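Local coordinates for protein titin (Homo sapiens, PDB 6H4L) that probably serves as a giant structural protein of the muscle sarcomere, here through an immunoglobulin-like domain of its M-band segment, and is classed as a protein kinase, at residues T12-R16 with F28-V32; S52-H56 with E67-C71. All coordinates share one frame; numbering follows the deposited sequence.

Contact 1 (T12-R16 with F28-V32)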
loop_
_atom_site.group_PDB
_atom_site.type_symbol
_atom_site.label_atom_id
_atom_site.label_comp_id
_atom_site.label_asym_id
_atom_site.label_seq_id
_atom_site.Cartn_x
_atom_site.Cartn_y
_atom_site.Cartn_z
ATOM N N THR A 12 7.822 -5.334 -7.929
ATOM C CA THR A 12 8.853 -6.361 -7.791
ATOM C C THR A 12 8.897 -7.032 -6.414
ATOM O O THR A 12 9.515 -8.089 -6.256
ATOM C CB THR A 12 10.253 -5.803 -8.103
ATOM O OG1 THR A 12 10.603 -4.821 -7.120
ATOM C CG2 THR A 12 10.298 -5.193 -9.507
ATOM N N LEU A 13 8.280 -6.404 -5.416
ATOM C CA LEU A 13 8.133 -7.001 -4.092
ATOM C C LEU A 13 6.707 -6.736 -3.656
ATOM O O LEU A 13 6.277 -5.577 -3.592
ATOM C CB LEU A 13 9.080 -6.376 -3.062
ATOM C CG LEU A 13 8.772 -6.851 -1.633
ATOM C CD1 LEU A 13 9.201 -8.300 -1.466
ATOM C CD2 LEU A 13 9.422 -5.959 -0.593
ATOM N N ARG A 14 5.971 -7.804 -3.378
ATOM C CA ARG A 14 4.552 -7.660 -3.093
ATOM C C ARG A 14 4.274 -7.641 -1.597
ATOM O O ARG A 14 5.042 -8.183 -0.804
ATOM C CB ARG A 14 3.760 -8.778 -3.773
ATOM C CG ARG A 14 3.843 -8.705 -5.304
ATOM C CD ARG A 14 2.664 -9.367 -6.010
ATOM N NE ARG A 14 2.659 -9.048 -7.442
ATOM C CZ ARG A 14 1.887 -8.121 -8.006
ATOM N NH1 ARG A 14 1.033 -7.424 -7.271
ATOM N NH2 ARG A 14 1.958 -7.899 -9.314
ATOM N N MET A 15 3.168 -7.001 -1.225
ATOM C CA MET A 15 2.734 -6.981 0.167
ATOM C C MET A 15 2.471 -8.367 0.732
ATOM O O MET A 15 2.115 -9.296 0.004
ATOM C CB MET A 15 1.471 -6.144 0.305
ATOM C CG MET A 15 1.710 -4.651 0.215
ATOM S SD MET A 15 0.149 -3.775 0.480
ATOM C CE MET A 15 -0.503 -4.117 -1.136
ATOM N N ARG A 16 2.630 -8.480 2.046
ATOM C CA ARG A 16 2.431 -9.731 2.765
ATOM C C ARG A 16 1.167 -9.671 3.599
ATOM O O ARG A 16 1.018 -8.789 4.437
ATOM C CB ARG A 16 3.596 -9.985 3.725
ATOM C CG ARG A 16 4.911 -10.350 3.056
ATOM C CD ARG A 16 5.310 -11.779 3.406
ATOM N NE ARG A 16 6.638 -12.121 2.905
ATOM C CZ ARG A 16 7.770 -11.826 3.535
ATOM N NH1 ARG A 16 7.733 -11.177 4.690
ATOM N NH2 ARG A 16 8.940 -12.178 3.013
ATOM N N PHE A 28 2.323 -2.227 5.737
ATOM C CA PHE A 28 2.435 -2.980 4.492
ATOM C C PHE A 28 3.513 -2.302 3.665
ATOM O O PHE A 28 3.593 -1.081 3.622
ATOM C CB PHE A 28 1.121 -2.963 3.715
ATOM C CG PHE A 28 0.036 -3.841 4.313
ATOM C CD1 PHE A 28 0.019 -5.203 4.061
ATOM C CD2 PHE A 28 -0.969 -3.296 5.090
ATOM C CE1 PHE A 28 -0.975 -6.013 4.588
ATOM C CE2 PHE A 28 -1.969 -4.106 5.633
ATOM C CZ PHE A 28 -1.968 -5.463 5.378
ATOM N N ILE A 29 4.334 -3.091 2.994
ATOM C CA ILE A 29 5.431 -2.523 2.208
ATOM C C ILE A 29 5.477 -3.231 0.866
ATOM O O ILE A 29 5.335 -4.445 0.803
ATOM C CB ILE A 29 6.782 -2.687 2.931
ATOM C CG1 ILE A 29 6.765 -1.950 4.274
ATOM C CG2 ILE A 29 7.918 -2.137 2.072
ATOM C CD1 ILE A 29 7.920 -2.317 5.201
ATOM N N LEU A 30 5.654 -2.467 -0.206
ATOM C CA LEU A 30 5.882 -3.079 -1.515
ATOM C C LEU A 30 6.918 -2.262 -2.257
ATOM O O LEU A 30 7.294 -1.178 -1.834
ATOM C CB LEU A 30 4.595 -3.208 -2.327
ATOM C CG LEU A 30 3.859 -1.965 -2.807
ATOM C CD1 LEU A 30 2.996 -2.276 -4.014
ATOM C CD2 LEU A 30 2.955 -1.446 -1.674
ATOM N N ASN A 31 7.440 -2.814 -3.349
ATOM C CA ASN A 31 8.393 -2.072 -4.143
ATOM C C ASN A 31 7.932 -2.021 -5.586
ATOM O O ASN A 31 7.567 -3.053 -6.150
ATOM C CB ASN A 31 9.754 -2.756 -4.109
ATOM C CG ASN A 31 10.826 -1.925 -4.760
ATOM O OD1 ASN A 31 11.333 -0.970 -4.181
ATOM N ND2 ASN A 31 11.176 -2.285 -5.983
ATOM N N VAL A 32 7.913 -0.817 -6.149
ATOM C CA VAL A 32 7.485 -0.624 -7.541
ATOM C C VAL A 32 8.626 0.008 -8.328
ATOM O O VAL A 32 9.357 0.865 -7.816
ATOM C CB VAL A 32 6.201 0.251 -7.619
ATOM C CG1 VAL A 32 6.474 1.662 -7.101
ATOM C CG2 VAL A 32 5.617 0.269 -9.044
HETATM O O HOH W 1 6.010 -7.025 1.627
HETATM O O HOH W 2 3.868 -6.120 3.462
#
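Segment 12-16 runs antiparallel to segment 28-32 of strand 26-35 and bonds to it directly at one end: Thr12 N donates to Asn31 O (2.9 Å) and Asn31 N to Leu13 O (3.0 Å). Thr12 and Leu13 thus both face Asn31, a classic beta bulge. Farther along the backbones part and two waters fill in, one donating to Arg14 O and Ile29 O, the other accepting from Arg16 N and Ile29 N. The Asn31 amide adds a side-chain bond, ND2 giving a hydrogen to Thr12 OG1 at 2.8 Å, close to the amide plane; chi1 of 65° sets this hydroxyl between the threonine's own N and carbonyl carbon. Beside it the CB atoms of Leu13 and Asn31 touch at 3.8 Å. Met15 goes inward instead. CG stands anti to the carbonyl carbon (chi1 -75°) and the chain continues extended to SD, which rests 3.5 Å from Phe28 CB and 4.6 Å from the ring centroid, an oblique Met-aromatic contact, while CG packs on Leu30 CD2 (3.9 Å). Trp42 and Ala94 of the other sheet also touch Met15. Arg14 NH1 hydrogen-bonds to Ser91 O and forms a salt bridge with Asp92, both on strand 88-98. Such a kinked edge segment, leaving one sheet for the other, is characteristic of the A to A' switch in I-set immunoglobulin domains.

Contact 2 (S52-H56 with E67-C71)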
loop_
_atom_site.group_PDB
_atom_site.type_symbol
_atom_site.label_atom_id
_atom_site.label_comp_id
_atom_site.label_asym_id
_atom_site.label_seq_id
_atom_site.Cartn_x
_atom_site.Cartn_y
_atom_site.Cartn_z
ATOM N N SER A 52 -4.198 10.475 7.787
ATOM C CA SER A 52 -4.848 10.939 9.003
ATOM C C SER A 52 -3.943 10.595 10.174
ATOM O O SER A 52 -2.806 10.188 9.972
ATOM C CB SER A 52 -6.207 10.261 9.174
ATOM O OG SER A 52 -6.055 8.863 9.351
ATOM N N SER A 53 -4.431 10.762 11.401
ATOM C CA SER A 53 -3.635 10.366 12.554
ATOM C C SER A 53 -3.475 8.847 12.583
ATOM O O SER A 53 -2.537 8.321 13.182
ATOM C CB SER A 53 -4.262 10.875 13.852
ATOM O OG SER A 53 -5.586 10.398 13.989
ATOM N N LYS A 54 -4.382 8.146 11.909
ATOM C CA LYS A 54 -4.349 6.687 11.886
ATOM C C LYS A 54 -3.565 6.114 10.708
ATOM O O LYS A 54 -2.899 5.083 10.844
ATOM C CB LYS A 54 -5.772 6.135 11.873
ATOM C CG LYS A 54 -5.852 4.649 12.143
ATOM C CD LYS A 54 -7.287 4.234 12.392
ATOM C CE LYS A 54 -7.369 2.780 12.808
ATOM N NZ LYS A 54 -6.775 2.541 14.143
ATOM N N ILE A 55 -3.637 6.795 9.568
ATOM C CA ILE A 55 -3.096 6.275 8.312
ATOM C C ILE A 55 -1.999 7.176 7.737
ATOM O O ILE A 55 -2.222 8.368 7.543
ATOM C CB ILE A 55 -4.217 6.181 7.260
ATOM C CG1 ILE A 55 -5.312 5.213 7.714
ATOM C CG2 ILE A 55 -3.657 5.796 5.905
ATOM C CD1 ILE A 55 -4.865 3.775 7.818
ATOM N N HIS A 56 -0.828 6.605 7.464
ATOM C CA HIS A 56 0.249 7.331 6.782
ATOM C C HIS A 56 0.792 6.475 5.649
ATOM O O HIS A 56 0.949 5.270 5.807
ATOM C CB HIS A 56 1.417 7.615 7.731
ATOM C CG HIS A 56 1.041 8.397 8.947
ATOM N ND1 HIS A 56 1.560 8.120 10.193
ATOM C CD2 HIS A 56 0.213 9.455 9.108
ATOM C CE1 HIS A 56 1.055 8.967 11.075
ATOM N NE2 HIS A 56 0.235 9.787 10.442
ATOM N N GLU A 67 1.236 2.710 6.670
ATOM C CA GLU A 67 1.319 2.466 8.092
ATOM C C GLU A 67 -0.060 2.710 8.695
ATOM O O GLU A 67 -0.679 3.735 8.422
ATOM C CB GLU A 67 2.358 3.391 8.701
ATOM C CG GLU A 67 2.465 3.295 10.208
ATOM C CD GLU A 67 3.536 4.223 10.729
ATOM O OE1 GLU A 67 3.321 5.454 10.695
ATOM O OE2 GLU A 67 4.604 3.724 11.131
ATOM N N ILE A 68 -0.543 1.739 9.458
ATOM C CA ILE A 68 -1.830 1.864 10.150
ATOM C C ILE A 68 -1.542 1.795 11.637
ATOM O O ILE A 68 -0.932 0.831 12.108
ATOM C CB ILE A 68 -2.789 0.722 9.759
ATOM C CG1 ILE A 68 -2.950 0.648 8.236
ATOM C CG2 ILE A 68 -4.152 0.896 10.454
ATOM C CD1 ILE A 68 -2.853 -0.759 7.686
ATOM N N LEU A 69 -1.958 2.822 12.377
ATOM C CA LEU A 69 -1.646 2.917 13.791
ATOM C C LEU A 69 -2.816 2.421 14.627
ATOM O O LEU A 69 -3.965 2.541 14.210
ATOM C CB LEU A 69 -1.360 4.367 14.170
ATOM C CG LEU A 69 -0.199 5.073 13.475
ATOM C CD1 LEU A 69 0.032 6.418 14.149
ATOM C CD2 LEU A 69 1.047 4.216 13.546
ATOM N N ASP A 70 -2.512 1.870 15.801
ATOM C CA ASP A 70 -3.516 1.502 16.793
ATOM C C ASP A 70 -4.637 0.628 16.229
ATOM O O ASP A 70 -5.814 0.960 16.340
ATOM C CB ASP A 70 -4.098 2.758 17.412
ATOM C CG ASP A 70 -5.078 2.448 18.521
ATOM O OD1 ASP A 70 -4.855 1.416 19.175
ATOM O OD2 ASP A 70 -6.047 3.208 18.650
ATOM N N CYS A 71 -4.245 -0.508 15.668
ATOM C CA CYS A 71 -5.144 -1.389 14.928
ATOM C C CYS A 71 -6.267 -2.014 15.735
ATOM O O CYS A 71 -6.027 -2.638 16.764
ATOM C CB CYS A 71 -4.340 -2.505 14.270
ATOM S SG CYS A 71 -3.350 -1.943 12.869
HETATM O O HOH W 3 -7.665 3.822 16.049
#
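Lys54 NZ donates to Leu69 O at 2.8 Å, nearly in line with the carbonyl. In this lysine CG lies opposite the backbone N (chi1 -168°) and the chain stays extended until it bends at the last torsion; Asp75 adds a salt bridge. His56 ND1 gives its hydrogen to Glu67 OE1 (3.2 Å), which lies at the imidazole edge in the ring plane, with ring and carboxylate turned 61° apart. Arg27 forms a salt bridge with the other carboxylate oxygen, OE2, which probably favours the ionised form of Glu67. Between the backbones, Leu69 N bonds to Lys54 O, and His56 and Glu67 form a hydrogen-bonded pair through both N-H groups, Glu67 N to His56 O being the shorter at 2.7 Å. Ser52 OG accepts from Lys54 N and Ile55 N, an ST motif leading into strand 55-60. On the inner face Ile55 CD1 meets Ile68 CG1 at 3.7 Å, whereas Leu69 CD1 lies 3.3 Å from Ser53 O. Asp70 binds zinc together with His72. Segments 52-56 and 67-71 form the open end of the hairpin of strands 55-60 and 63-68; strand 26-35 flanks 63-68 on its other side, where Ile68 touches Thr26 and Phe28.

From the N terminus, strand 7-11 leads into segment 12-16, and contact 1 closes the excursion that passes through strand 18-20 and returns along strand 26-35. The chain then crosses to the second sheet for strands 39-44 and 47-48 before contact 2 opens; its own loop is the hairpin turning between strands 55-60 and 63-68. The two loops therefore follow in series, neither enclosing nor crossing the other. Space joins them: strands 26-35 and 63-68 are sheet neighbours, and Phe28 CE2 packs on Ile68 CD1 at 4.0 Å. Contact 1 fixes the crossing from strand 7-11 to strand 18-20 against strand 26-35; contact 2 joins edge strand 55-60 to 63-68 at the four-stranded sheet's other side.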